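Local coordinates for protein serine protease inhibitor 4, isoform B (Drosophila melanogaster, PDB 4P0F) that probably inhibits serine proteases, and perhaps cysteine proteases too, as a member of the serpin family, at residues 216-221 with 244-249. Residues are numbered along the deposited sequence; the frame is centred on the assembly and turned at random.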
ATOM      1  N   LEU A 216      18.377  16.582  -1.800  1.00 20.30           N
ATOM      2  CA  LEU A 216      17.047  16.385  -2.379  1.00 21.03           C
ATOM      3  C   LEU A 216      16.258  17.695  -2.548  1.00 26.68           C
ATOM      4  O   LEU A 216      15.124  17.667  -3.022  1.00 25.36           O
ATOM      5  CB  LEU A 216      16.220  15.443  -1.501  1.00 24.16           C
ATOM      6  CG  LEU A 216      16.648  13.984  -1.381  1.00 25.50           C
ATOM      7  CD1 LEU A 216      15.817  13.285  -0.318  1.00 29.32           C
ATOM      8  CD2 LEU A 216      16.514  13.278  -2.719  1.00 38.31           C
ATOM      9  N   ASP A 217      16.850  18.824  -2.151  1.00 21.09           N
ATOM     10  CA  ASP A 217      16.161  20.124  -2.113  1.00 22.52           C
ATOM     11  C   ASP A 217      14.826  20.002  -1.390  1.00 22.26           C
ATOM     12  O   ASP A 217      13.785  20.486  -1.865  1.00 23.83           O
ATOM     13  CB  ASP A 217      15.934  20.689  -3.517  1.00 25.45           C
ATOM     14  CG  ASP A 217      15.631  22.189  -3.508  1.00 46.42           C
ATOM     15  OD1 ASP A 217      16.200  22.926  -2.666  1.00 39.35           O
ATOM     16  OD2 ASP A 217      14.831  22.636  -4.357  1.00 65.02           O
ATOM     17  N   ALA A 218      14.867  19.365  -0.228  1.00 20.72           N
ATOM     18  CA  ALA A 218      13.658  19.118   0.539  1.00 18.46           C
ATOM     19  C   ALA A 218      13.927  19.155   2.037  1.00 20.47           C
ATOM     20  O   ALA A 218      15.066  19.312   2.481  1.00 19.74           O
ATOM     21  CB  ALA A 218      13.063  17.784   0.147  1.00 18.36           C
ATOM     22  N   MET A 219      12.852  19.041   2.808  1.00 20.30           N
ATOM     23  CA  MET A 219      12.948  18.865   4.246  1.00 18.65           C
ATOM     24  C   MET A 219      11.974  17.777   4.637  1.00 21.27           C
ATOM     25  O   MET A 219      11.012  17.506   3.911  1.00 19.24           O
ATOM     26  CB  MET A 219      12.641  20.168   4.992  1.00 19.38           C
ATOM     27  CG  MET A 219      13.551  21.317   4.631  1.00 26.59           C
ATOM     28  SD  MET A 219      13.047  22.888   5.368  1.00 31.73           S
ATOM     29  CE  MET A 219      14.301  23.939   4.637  1.00 60.48           C
ATOM     30  N   ALA A 220      12.228  17.127   5.766  1.00 17.54           N
ATOM     31  CA  ALA A 220      11.352  16.060   6.205  1.00 17.72           C
ATOM     32  C   ALA A 220      11.063  16.156   7.688  1.00 17.71           C
ATOM     33  O   ALA A 220      11.851  16.702   8.452  1.00 17.23           O
ATOM     34  CB  ALA A 220      11.954  14.699   5.874  1.00 18.61           C
ATOM     35  N   LEU A 221       9.925  15.586   8.069  1.00 17.16           N
ATOM     36  CA  LEU A 221       9.433  15.603   9.434  1.00 19.60           C
ATOM     37  C   LEU A 221       8.728  14.279   9.678  1.00 18.01           C
ATOM     38  O   LEU A 221       8.090  13.729   8.771  1.00 17.43           O
ATOM     39  CB  LEU A 221       8.471  16.794   9.659  1.00 21.15           C
ATOM     40  CG  LEU A 221       8.106  17.196  11.088  1.00 40.76           C
ATOM     41  CD1 LEU A 221       9.267  17.900  11.760  1.00 50.39           C
ATOM     42  CD2 LEU A 221       6.881  18.095  11.080  1.00 44.80           C
ATOM     43  N   PRO A 244       7.371  17.021  -8.487  1.00 25.59           N
ATOM     44  CA  PRO A 244       7.801  16.068  -9.522  1.00 26.76           C
ATOM     45  C   PRO A 244       9.310  15.805  -9.512  1.00 32.50           C
ATOM     46  O   PRO A 244       9.733  14.657  -9.678  1.00 30.88           O
ATOM     47  CB  PRO A 244       7.376  16.751 -10.825  1.00 30.16           C
ATOM     48  CG  PRO A 244       6.225  17.617 -10.434  1.00 36.13           C
ATOM     49  CD  PRO A 244       6.569  18.122  -9.059  1.00 27.97           C
ATOM     50  N   ALA A 245      10.104  16.848  -9.293  1.00 26.68           N
ATOM     51  CA  ALA A 245      11.558  16.700  -9.226  1.00 28.08           C
ATOM     52  C   ALA A 245      11.968  15.914  -7.985  1.00 26.07           C
ATOM     53  O   ALA A 245      12.875  15.088  -8.038  1.00 27.79           O
ATOM     54  CB  ALA A 245      12.228  18.059  -9.237  1.00 29.85           C
ATOM     55  N   LEU A 246      11.296  16.162  -6.863  1.00 21.66           N
ATOM     56  CA  LEU A 246      11.574  15.398  -5.645  1.00 22.25           C
ATOM     57  C   LEU A 246      11.284  13.928  -5.859  1.00 25.90           C
ATOM     58  O   LEU A 246      12.035  13.065  -5.403  1.00 24.88           O
ATOM     59  CB  LEU A 246      10.744  15.905  -4.460  1.00 24.30           C
ATOM     60  CG  LEU A 246      10.841  15.072  -3.173  1.00 23.11           C
ATOM     61  CD1 LEU A 246      12.270  15.001  -2.669  1.00 24.30           C
ATOM     62  CD2 LEU A 246       9.936  15.642  -2.080  1.00 23.67           C
ATOM     63  N   GLU A 247      10.184  13.649  -6.551  1.00 22.08           N
ATOM     64  CA  GLU A 247       9.751  12.277  -6.783  1.00 23.04           C
ATOM     65  C   GLU A 247      10.820  11.532  -7.559  1.00 28.96           C
ATOM     66  O   GLU A 247      11.103  10.369  -7.288  1.00 28.65           O
ATOM     67  CB  GLU A 247       8.426  12.243  -7.542  1.00 30.00           C
ATOM     68  CG  GLU A 247       7.238  12.658  -6.695  1.00 27.91           C
ATOM     69  CD  GLU A 247       5.919  12.632  -7.459  1.00 51.79           C
ATOM     70  OE1 GLU A 247       5.942  12.510  -8.702  1.00 52.81           O
ATOM     71  OE2 GLU A 247       4.855  12.728  -6.808  1.00 44.94           O
ATOM     72  N   GLU A 248      11.409  12.222  -8.526  1.00 23.71           N
ATOM     73  CA  GLU A 248      12.479  11.651  -9.337  1.00 28.19           C
ATOM     74  C   GLU A 248      13.749  11.429  -8.524  1.00 31.81           C
ATOM     75  O   GLU A 248      14.431  10.414  -8.687  1.00 37.47           O
ATOM     76  CB  GLU A 248      12.785  12.558 -10.530  1.00 34.00           C
ATOM     77  CG  GLU A 248      11.684  12.600 -11.577  1.00 55.45           C
ATOM     78  CD  GLU A 248      11.879  13.714 -12.595  1.00 78.75           C
ATOM     79  OE1 GLU A 248      12.967  14.328 -12.615  1.00 84.28           O
ATOM     80  OE2 GLU A 248      10.939  13.977 -13.375  1.00 87.03           O
ATOM     81  N   LYS A 249      14.071  12.382  -7.658  1.00 28.47           N
ATOM     82  CA  LYS A 249      15.284  12.301  -6.849  1.00 28.51           C
ATOM     83  C   LYS A 249      15.208  11.280  -5.719  1.00 35.01           C
ATOM     84  O   LYS A 249      16.239  10.804  -5.253  1.00 27.50           O
ATOM     85  CB  LYS A 249      15.625  13.662  -6.261  1.00 29.08           C
ATOM     86  CG  LYS A 249      16.102  14.670  -7.284  1.00 45.96           C
ATOM     87  CD  LYS A 249      16.439  15.996  -6.630  1.00 49.90           C
ATOM     88  CE  LYS A 249      16.422  17.134  -7.641  1.00 50.90           C
ATOM     89  NZ  LYS A 249      16.336  18.474  -6.992  1.00 38.04           N
TER
HETATM   90  O   HOH W   1      13.935  17.720  -5.532  1.00 32.08           O
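The carbonyl oxygen of Leu-216 accepts a hydrogen bond from a water at 2.8 Å, and the same water accepts one from Lys-249 NZ at 2.9 Å, so a single bridge ties the turn leading into strand 218-224, in beta sheet B of the serpin fold, to the short helix 243-249 that follows strand 230-237. In that turn Asp-217, with positive phi (50°), and Ala-218 together sit across from the single residue Leu-213 of the antiparallel strand 197-213, a G1 beta bulge. The lysine chain, extended beyond CG, slides past the oppositely directed Leu-216 side chain and so brings NZ to the water. Lys-249 NZ lies 4.1 Å from Asp-217 CB, whereas the carboxylate is turned to another partner, its OD1 hydrogen-bonded to Asn-238 ND2; Asp-217 OD2, 5.2 Å from Lys-249 NZ, could add only a longer-range attraction. The other touches are van der Waals ones, mostly between apolar side chains. Leu-246, its CG anti to the backbone N (chi1 173°), sends CD1 to within 4.0 Å of Ala-218 CB and also against Leu-216 CB, while Val-235 and Pro-237 pack on the same leucine. At the helix's last turn, Leu-216 CD2 rests 3.7 Å from Lys-249 CB and 3.6 Å from Lys-249 O.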